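Local coordinates for protein UL37 (Suid herpesvirus 1, PDB 4K70) that is an inner tegument protein, represented by its N-terminal half, that probably helps to control trafficking of the virus in infected cells, at residues Q178-L192 against R383-V395. Numbering follows the deposited sequence. Where two conformers were deposited one is given.
Sequences QDGLRYVAQHTNWAL and RLLDDYGPGLDYV. With CA (calcium ion), chain D; NA (sodium ion), chain F.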
ATOM      1  N   GLN A 178      -4.718   8.877  -6.434  1.00 21.88           N
ATOM      2  CA  GLN A 178      -4.717   7.421  -6.319  1.00 22.55           C
ATOM      3  C   GLN A 178      -3.347   6.831  -6.683  1.00 23.90           C
ATOM      4  O   GLN A 178      -2.902   5.848  -6.078  1.00 21.80           O
ATOM      5  CB  GLN A 178      -5.839   6.828  -7.177  1.00 21.24           C
ATOM      6  CG  GLN A 178      -7.212   7.261  -6.684  1.00 25.73           C
ATOM      7  CD  GLN A 178      -7.452   6.766  -5.273  1.00 23.24           C
ATOM      8  OE1 GLN A 178      -7.006   5.678  -4.926  1.00 24.60           O
ATOM      9  NE2 GLN A 178      -8.139   7.560  -4.455  1.00 20.58           N
ATOM     10  N   ASP A 179      -2.676   7.446  -7.659  1.00 21.34           N
ATOM     11  CA  ASP A 179      -1.305   7.064  -7.983  1.00 22.99           C
ATOM     12  C   ASP A 179      -0.367   7.402  -6.829  1.00 22.67           C
ATOM     13  O   ASP A 179       0.547   6.638  -6.530  1.00 21.28           O
ATOM     14  CB  ASP A 179      -0.812   7.760  -9.264  1.00 22.12           C
ATOM     15  CG  ASP A 179      -1.481   7.219 -10.525  1.00 27.27           C
ATOM     16  OD1 ASP A 179      -2.041   6.101 -10.473  1.00 25.26           O
ATOM     17  OD2 ASP A 179      -1.454   7.919 -11.563  1.00 26.56           O
ATOM     18  N   GLY A 180      -0.587   8.548  -6.187  1.00 18.39           N
ATOM     19  CA  GLY A 180       0.271   8.977  -5.090  1.00 18.29           C
ATOM     20  C   GLY A 180       0.125   8.073  -3.873  1.00 22.30           C
ATOM     21  O   GLY A 180       1.096   7.799  -3.163  1.00 22.32           O
ATOM     22  N   LEU A 181      -1.102   7.634  -3.604  1.00 19.27           N
ATOM     23  CA  LEU A 181      -1.353   6.665  -2.523  1.00 19.56           C
ATOM     24  C   LEU A 181      -0.594   5.350  -2.748  1.00 24.48           C
ATOM     25  O   LEU A 181       0.004   4.786  -1.825  1.00 25.04           O
ATOM     26  CB  LEU A 181      -2.843   6.376  -2.425  1.00 18.30           C
ATOM     27  CG  LEU A 181      -3.711   7.560  -1.979  1.00 21.72           C
ATOM     28  CD1 LEU A 181      -5.183   7.193  -1.978  1.00 21.46           C
ATOM     29  CD2 LEU A 181      -3.272   8.050  -0.595  1.00 21.57           C
ATOM     30  N   ARG A 182      -0.640   4.857  -3.977  1.00 21.58           N
ATOM     31  CA  ARG A 182       0.151   3.680  -4.359  1.00 24.29           C
ATOM     32  C   ARG A 182       1.639   3.870  -4.078  1.00 24.65           C
ATOM     33  O   ARG A 182       2.312   2.978  -3.550  1.00 26.21           O
ATOM     34  CB  ARG A 182      -0.055   3.362  -5.838  1.00 25.43           C
ATOM     35  CG  ARG A 182       0.856   2.247  -6.380  1.00 30.56           C
ATOM     36  CD  ARG A 182       0.595   2.052  -7.864  1.00 37.22           C
ATOM     37  NE  ARG A 182       1.739   1.502  -8.587  1.00 45.35           N
ATOM     38  CZ  ARG A 182       1.879   0.221  -8.921  1.00 50.87           C
ATOM     39  NH1 ARG A 182       0.945  -0.663  -8.583  1.00 50.11           N
ATOM     40  NH2 ARG A 182       2.962  -0.179  -9.585  1.00 45.53           N
ATOM     41  N   TYR A 183       2.147   5.047  -4.426  1.00 26.45           N
ATOM     42  CA  TYR A 183       3.548   5.370  -4.228  1.00 22.15           C
ATOM     43  C   TYR A 183       3.920   5.418  -2.762  1.00 22.32           C
ATOM     44  O   TYR A 183       4.976   4.925  -2.365  1.00 21.77           O
ATOM     45  CB  TYR A 183       3.876   6.723  -4.882  1.00 23.41           C
ATOM     46  CG  TYR A 183       5.353   7.050  -4.915  1.00 25.39           C
ATOM     47  CD1 TYR A 183       6.157   6.626  -5.982  1.00 26.68           C
ATOM     48  CD2 TYR A 183       5.954   7.767  -3.882  1.00 24.21           C
ATOM     49  CE1 TYR A 183       7.505   6.920  -6.024  1.00 25.41           C
ATOM     50  CE2 TYR A 183       7.314   8.062  -3.915  1.00 26.83           C
ATOM     51  CZ  TYR A 183       8.079   7.640  -4.989  1.00 29.78           C
ATOM     52  OH  TYR A 183       9.427   7.932  -5.035  1.00 29.97           O
ATOM     53  N   VAL A 184       3.070   6.044  -1.948  1.00 20.60           N
ATOM     54  CA  VAL A 184       3.364   6.173  -0.530  1.00 21.56           C
ATOM     55  C   VAL A 184       3.412   4.811   0.147  1.00 23.00           C
ATOM     56  O   VAL A 184       4.308   4.544   0.945  1.00 27.95           O
ATOM     57  CB  VAL A 184       2.311   7.051   0.189  1.00 23.94           C
ATOM     58  CG1 VAL A 184       2.505   6.982   1.691  1.00 23.54           C
ATOM     59  CG2 VAL A 184       2.430   8.490  -0.296  1.00 21.90           C
ATOM     60  N   ALA A 185       2.431   3.973  -0.170  1.00 20.84           N
ATOM     61  CA  ALA A 185       2.323   2.624   0.392  1.00 25.65           C
ATOM     62  C   ALA A 185       3.570   1.813   0.033  1.00 25.92           C
ATOM     63  O   ALA A 185       4.236   1.249   0.900  1.00 23.15           O
ATOM     64  CB  ALA A 185       1.080   1.945  -0.135  1.00 22.02           C
ATOM     65  N   GLN A 186       3.906   1.800  -1.251  1.00 28.53           N
ATOM     66  CA  GLN A 186       5.067   1.053  -1.731  1.00 28.50           C
ATOM     67  C   GLN A 186       6.381   1.480  -1.057  1.00 29.51           C
ATOM     68  O   GLN A 186       7.302   0.679  -0.925  1.00 33.47           O
ATOM     69  CB  GLN A 186       5.157   1.163  -3.251  1.00 29.10           C
ATOM     70  CG  GLN A 186       6.496   0.770  -3.843  1.00 37.35           C
ATOM     71  CD  GLN A 186       6.620   1.148  -5.315  1.00 43.21           C
ATOM     72  OE1 GLN A 186       6.027   2.144  -5.772  1.00 40.41           O
ATOM     73  NE2 GLN A 186       7.398   0.360  -6.064  1.00 35.02           N
ATOM     74  N   HIS A 187       6.455   2.726  -0.600  1.00 28.91           N
ATOM     75  CA  HIS A 187       7.681   3.260  -0.011  1.00 25.89           C
ATOM     76  C   HIS A 187       7.721   3.343   1.512  1.00 28.46           C
ATOM     77  O   HIS A 187       8.708   3.808   2.085  1.00 30.13           O
ATOM     78  CB  HIS A 187       8.026   4.622  -0.654  1.00 29.01           C
ATOM     79  CG  HIS A 187       8.468   4.493  -2.079  1.00 30.75           C
ATOM     80  ND1 HIS A 187       7.580   4.445  -3.131  1.00 29.95           N
ATOM     81  CD2 HIS A 187       9.698   4.299  -2.611  1.00 34.61           C
ATOM     82  CE1 HIS A 187       8.247   4.256  -4.259  1.00 32.49           C
ATOM     83  NE2 HIS A 187       9.535   4.171  -3.971  1.00 32.71           N
ATOM     84  N   THR A 188       6.670   2.876   2.176  1.00 26.01           N
ATOM     85  CA  THR A 188       6.615   2.955   3.634  1.00 26.74           C
ATOM     86  C   THR A 188       6.265   1.636   4.349  1.00 25.43           C
ATOM     87  O   THR A 188       6.852   1.319   5.382  1.00 26.09           O
ATOM     88  CB  THR A 188       5.612   4.048   4.080  1.00 25.81           C
ATOM     89  OG1 THR A 188       4.321   3.745   3.532  1.00 28.03           O
ATOM     90  CG2 THR A 188       6.054   5.417   3.569  1.00 26.70           C
ATOM     91  N   ASN A 189       5.306   0.885   3.816  1.00 23.32           N
ATOM     92  CA  ASN A 189       4.790  -0.318   4.494  1.00 24.00           C
ATOM     93  C   ASN A 189       5.828  -1.410   4.807  1.00 26.23           C
ATOM     94  O   ASN A 189       5.739  -2.102   5.835  1.00 22.53           O
ATOM     95  CB  ASN A 189       3.651  -0.944   3.682  1.00 23.39           C
ATOM     96  CG  ASN A 189       2.354  -0.178   3.806  1.00 26.92           C
ATOM     97  OD1 ASN A 189       2.062   0.386   4.851  1.00 32.08           O
ATOM     98  ND2 ASN A 189       1.571  -0.152   2.739  1.00 24.11           N
ATOM     99  N   TRP A 190       6.789  -1.571   3.902  1.00 23.49           N
ATOM    100  CA  TRP A 190       7.787  -2.628   3.999  1.00 23.19           C
ATOM    101  C   TRP A 190       8.548  -2.562   5.323  1.00 25.69           C
ATOM    102  O   TRP A 190       9.047  -3.574   5.811  1.00 28.41           O
ATOM    103  CB  TRP A 190       8.769  -2.526   2.828  1.00 25.17           C
ATOM    104  CG  TRP A 190       9.517  -1.254   2.877  1.00 28.51           C
ATOM    105  CD1 TRP A 190       9.144  -0.069   2.327  1.00 29.46           C
ATOM    106  CD2 TRP A 190      10.748  -1.011   3.568  1.00 29.15           C
ATOM    107  NE1 TRP A 190      10.075   0.899   2.616  1.00 29.71           N
ATOM    108  CE2 TRP A 190      11.069   0.346   3.381  1.00 30.55           C
ATOM    109  CE3 TRP A 190      11.611  -1.814   4.323  1.00 31.37           C
ATOM    110  CZ2 TRP A 190      12.220   0.926   3.920  1.00 32.11           C
ATOM    111  CZ3 TRP A 190      12.755  -1.236   4.859  1.00 32.50           C
ATOM    112  CH2 TRP A 190      13.046   0.119   4.655  1.00 31.37           C
ATOM    113  N   ALA A 191       8.608  -1.374   5.916  1.00 25.20           N
ATOM    114  CA  ALA A 191       9.447  -1.144   7.090  1.00 24.69           C
ATOM    115  C   ALA A 191       8.871  -1.719   8.385  1.00 28.27           C
ATOM    116  O   ALA A 191       9.608  -1.941   9.354  1.00 28.23           O
ATOM    117  CB  ALA A 191       9.723   0.342   7.250  1.00 23.46           C
ATOM    118  N   LEU A 192       7.558  -1.940   8.419  1.00 26.16           N
ATOM    119  CA  LEU A 192       6.904  -2.394   9.651  1.00 25.66           C
ATOM    120  C   LEU A 192       7.463  -3.738  10.176  1.00 22.97           C
ATOM    121  O   LEU A 192       7.876  -3.830  11.331  1.00 23.73           O
ATOM    122  CB  LEU A 192       5.382  -2.435   9.476  1.00 20.49           C
ATOM    123  CG  LEU A 192       4.576  -3.057  10.627  1.00 26.94           C
ATOM    124  CD1 LEU A 192       4.797  -2.290  11.921  1.00 21.38           C
ATOM    125  CD2 LEU A 192       3.096  -3.130  10.262  1.00 22.07           C
ATOM    126  N   ARG A 383       2.095 -10.754   1.999  1.00 24.89           N
ATOM    127  CA  ARG A 383       1.893 -10.390   0.603  1.00 25.33           C
ATOM    128  C   ARG A 383       1.139  -9.072   0.429  1.00 23.29           C
ATOM    129  O   ARG A 383       1.487  -8.268  -0.423  1.00 23.07           O
ATOM    130  CB  ARG A 383       1.108 -11.482  -0.111  1.00 22.28           C
ATOM    131  CG  ARG A 383       1.918 -12.690  -0.458  1.00 30.17           C
ATOM    132  CD  ARG A 383       1.310 -13.344  -1.674  1.00 33.94           C
ATOM    133  NE  ARG A 383       0.307 -14.356  -1.377  1.00 34.90           N
ATOM    134  CZ  ARG A 383      -0.747 -14.603  -2.157  1.00 35.19           C
ATOM    135  NH1 ARG A 383      -0.949 -13.880  -3.257  1.00 29.20           N
ATOM    136  NH2 ARG A 383      -1.607 -15.560  -1.837  1.00 24.80           N
ATOM    137  N   LEU A 384       0.078  -8.887   1.205  1.00 21.99           N
ATOM    138  CA  LEU A 384      -0.758  -7.696   1.096  1.00 20.95           C
ATOM    139  C   LEU A 384      -0.132  -6.452   1.697  1.00 22.37           C
ATOM    140  O   LEU A 384      -0.471  -5.335   1.303  1.00 23.55           O
ATOM    141  CB  LEU A 384      -2.106  -7.916   1.799  1.00 20.25           C
ATOM    142  CG  LEU A 384      -3.069  -8.922   1.175  1.00 22.71           C
ATOM    143  CD1 LEU A 384      -4.089  -9.390   2.196  1.00 18.59           C
ATOM    144  CD2 LEU A 384      -3.760  -8.311  -0.025  1.00 19.07           C
ATOM    145  N   LEU A 385       0.738  -6.633   2.684  1.00 20.21           N
ATOM    146  CA  LEU A 385       1.164  -5.510   3.512  1.00 22.13           C
ATOM    147  C   LEU A 385       1.839  -4.379   2.726  1.00 24.03           C
ATOM    148  O   LEU A 385       1.605  -3.202   3.015  1.00 24.45           O
ATOM    149  CB  LEU A 385       2.065  -5.981   4.656  1.00 22.67           C
ATOM    150  CG  LEU A 385       2.620  -4.876   5.557  1.00 23.09           C
ATOM    151  CD1 LEU A 385       1.511  -4.031   6.175  1.00 24.82           C
ATOM    152  CD2 LEU A 385       3.542  -5.449   6.628  1.00 26.14           C
ATOM    153  N   ASP A 386       2.659  -4.717   1.732  1.00 20.40           N
ATOM    154  CA  ASP A 386       3.364  -3.666   0.983  1.00 21.90           C
ATOM    155  C   ASP A 386       2.409  -2.779   0.198  1.00 24.00           C
ATOM    156  O   ASP A 386       2.738  -1.640  -0.131  1.00 23.98           O
ATOM    157  CB  ASP A 386       4.479  -4.235   0.060  1.00 20.16           C
ATOM    158  CG  ASP A 386       3.930  -4.937  -1.184  1.00 26.63           C
ATOM    159  OD1 ASP A 386       3.625  -6.151  -1.109  1.00 26.93           O
ATOM    160  OD2 ASP A 386       3.811  -4.277  -2.243  1.00 26.82           O
ATOM    161  N   ASP A 387       1.213  -3.283  -0.078  1.00 22.34           N
ATOM    162  CA  ASP A 387       0.281  -2.559  -0.918  1.00 19.15           C
ATOM    163  C   ASP A 387      -0.725  -1.789  -0.079  1.00 24.57           C
ATOM    164  O   ASP A 387      -1.473  -0.973  -0.606  1.00 19.54           O
ATOM    165  CB  ASP A 387      -0.473  -3.533  -1.801  1.00 20.91           C
ATOM    166  CG  ASP A 387       0.452  -4.328  -2.685  1.00 26.15           C
ATOM    167  OD1 ASP A 387       1.016  -3.720  -3.623  1.00 25.36           O
ATOM    168  OD2 ASP A 387       0.608  -5.537  -2.437  1.00 23.94           O
ATOM    169  N   TYR A 388      -0.722  -2.044   1.222  1.00 22.42           N
ATOM    170  CA  TYR A 388      -1.806  -1.586   2.087  1.00 22.43           C
ATOM    171  C   TYR A 388      -1.978  -0.067   2.109  1.00 23.68           C
ATOM    172  O   TYR A 388      -1.034   0.671   2.399  1.00 24.87           O
ATOM    173  CB  TYR A 388      -1.613  -2.081   3.513  1.00 22.28           C
ATOM    174  CG  TYR A 388      -2.846  -1.830   4.345  1.00 25.75           C
ATOM    175  CD1 TYR A 388      -3.044  -0.612   4.992  1.00 27.03           C
ATOM    176  CD2 TYR A 388      -3.835  -2.793   4.442  1.00 24.00           C
ATOM    177  CE1 TYR A 388      -4.191  -0.371   5.728  1.00 26.52           C
ATOM    178  CE2 TYR A 388      -4.974  -2.569   5.183  1.00 25.54           C
ATOM    179  CZ  TYR A 388      -5.150  -1.355   5.821  1.00 26.34           C
ATOM    180  OH  TYR A 388      -6.289  -1.154   6.552  1.00 29.51           O
ATOM    181  N   GLY A 389      -3.194   0.386   1.818  1.00 26.21           N
ATOM    182  CA  GLY A 389      -3.512   1.798   1.900  1.00 27.00           C
ATOM    183  C   GLY A 389      -4.979   2.100   1.676  1.00 24.86           C
ATOM    184  O   GLY A 389      -5.794   1.191   1.502  1.00 25.08           O
ATOM    185  N   PRO A 390      -5.325   3.392   1.671  1.00 24.88           N
ATOM    186  CA  PRO A 390      -6.737   3.766   1.665  1.00 27.70           C
ATOM    187  C   PRO A 390      -7.300   4.068   0.283  1.00 23.74           C
ATOM    188  O   PRO A 390      -8.304   4.774   0.195  1.00 22.63           O
ATOM    189  CB  PRO A 390      -6.742   5.036   2.515  1.00 23.86           C
ATOM    190  CG  PRO A 390      -5.423   5.682   2.181  1.00 26.49           C
ATOM    191  CD  PRO A 390      -4.448   4.538   1.981  1.00 24.01           C
ATOM    192  N   GLY A 391      -6.690   3.542  -0.771  1.00 22.38           N
ATOM    193  CA  GLY A 391      -7.122   3.879  -2.116  1.00 24.09           C
ATOM    194  C   GLY A 391      -7.402   2.726  -3.070  1.00 26.40           C
ATOM    195  O   GLY A 391      -7.474   1.558  -2.682  1.00 23.09           O
ATOM    196  N   LEU A 392      -7.559   3.080  -4.341  1.00 22.95           N
ATOM    197  CA  LEU A 392      -7.966   2.155  -5.391  1.00 23.62           C
ATOM    198  C   LEU A 392      -6.937   1.062  -5.660  1.00 27.42           C
ATOM    199  O   LEU A 392      -7.288  -0.096  -5.910  1.00 25.30           O
ATOM    200  CB  LEU A 392      -8.189   2.946  -6.674  1.00 27.64           C
ATOM    201  CG  LEU A 392      -8.670   2.194  -7.904  1.00 30.63           C
ATOM    202  CD1 LEU A 392      -9.919   1.411  -7.547  1.00 31.51           C
ATOM    203  CD2 LEU A 392      -8.946   3.181  -9.027  1.00 28.53           C
ATOM    204  N   ASP A 393      -5.667   1.439  -5.635  1.00 28.16           N
ATOM    205  CA  ASP A 393      -4.573   0.497  -5.865  0.50 26.78           C
ATOM    206  C   ASP A 393      -4.608  -0.674  -4.885  1.00 25.16           C
ATOM    207  O   ASP A 393      -4.336  -1.819  -5.251  1.00 23.43           O
ATOM    208  CB  ASP A 393      -3.223   1.193  -5.733  0.50 23.45           C
ATOM    209  CG  ASP A 393      -2.067   0.267  -6.045  0.50 26.47           C
ATOM    210  OD1 ASP A 393      -1.891  -0.053  -7.234  0.50 29.64           O
ATOM    211  OD2 ASP A 393      -1.339  -0.143  -5.114  0.50 27.04           O
ATOM    212  N   TYR A 394      -4.908  -0.381  -3.628  1.00 21.67           N
ATOM    213  CA  TYR A 394      -4.962  -1.468  -2.647  1.00 22.93           C
ATOM    214  C   TYR A 394      -6.212  -2.320  -2.848  1.00 22.63           C
ATOM    215  O   TYR A 394      -6.156  -3.529  -2.695  1.00 27.08           O
ATOM    216  CB  TYR A 394      -4.849  -0.980  -1.208  1.00 20.71           C
ATOM    217  CG  TYR A 394      -4.882  -2.133  -0.220  1.00 23.95           C
ATOM    218  CD1 TYR A 394      -3.931  -3.147  -0.279  1.00 22.01           C
ATOM    219  CD2 TYR A 394      -5.866  -2.216   0.762  1.00 18.96           C
ATOM    220  CE1 TYR A 394      -3.944  -4.212   0.612  1.00 21.31           C
ATOM    221  CE2 TYR A 394      -5.895  -3.281   1.655  1.00 21.66           C
ATOM    222  CZ  TYR A 394      -4.925  -4.275   1.577  1.00 24.49           C
ATOM    223  OH  TYR A 394      -4.934  -5.331   2.458  1.00 23.34           O
ATOM    224  N   VAL A 395      -7.326  -1.696  -3.233  1.00 22.85           N
ATOM    225  CA  VAL A 395      -8.523  -2.454  -3.576  1.00 20.40           C
ATOM    226  C   VAL A 395      -8.202  -3.498  -4.652  1.00 25.01           C
ATOM    227  O   VAL A 395      -8.580  -4.656  -4.537  1.00 23.27           O
ATOM    228  CB  VAL A 395      -9.650  -1.556  -4.072  1.00 24.47           C
ATOM    229  CG1 VAL A 395     -10.784  -2.407  -4.603  1.00 25.60           C
ATOM    230  CG2 VAL A 395     -10.155  -0.668  -2.939  1.00 22.08           C
TER
HETATM  231 CA    CA D1002       2.086  -7.280  -2.521  1.00 22.70          CA
HETATM  232 NA    NA F1004       4.795  -7.614   0.968  1.00 38.68          NA
HETATM  233  O   HOH W   1      -4.414   4.207  -4.863  1.00 24.61           O
HETATM  234  O   HOH W   2       0.274  -8.391  -3.665  1.00 26.55           O
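The metal-binding connection between helices 366-385 and 392-402 packs against helix 175-188 and the bend after it, with Asn-189 meeting its loop and Gln-178 the first turn of helix 392-402. Asn-189 ND2 donates to Tyr-388 O at 2.8 Å. That oxygen is met in its carbonyl plane, on a lone pair, and lies close to the amide plane of Asn-189. ND2 also gives a weak, longer bond to Asp-386 O. Ala-185 CB sits 3.5 Å from Tyr-388 O. Gln-178 OE1 accepts from Leu-392 N at 2.7 Å, nearly straight (176°). The bend at chi2 (-62°) turns this amide to the helix start, just past the N-cap Gly-391. A water links Gln-178 O and OE1 to Asp-393 N. Arg-182, its chain extended, crosses the carboxylate of Asp-393 with CB, CG and CD close to it. Its NH1 forms a salt bridge to Asp-393 OD1 at 3.2 Å, guanidinium and carboxylate planes 88° apart. Arg-383 O on helix 366-385, Asp-386 OD1, Asp-387 OD2 and a water bind calcium; Asp-386 OD1 also binds sodium, with His-382 O. Leu-192 and Leu-385 meet beside helix 333-342, while Gln-178 and Leu-392 both touch helix 464-481.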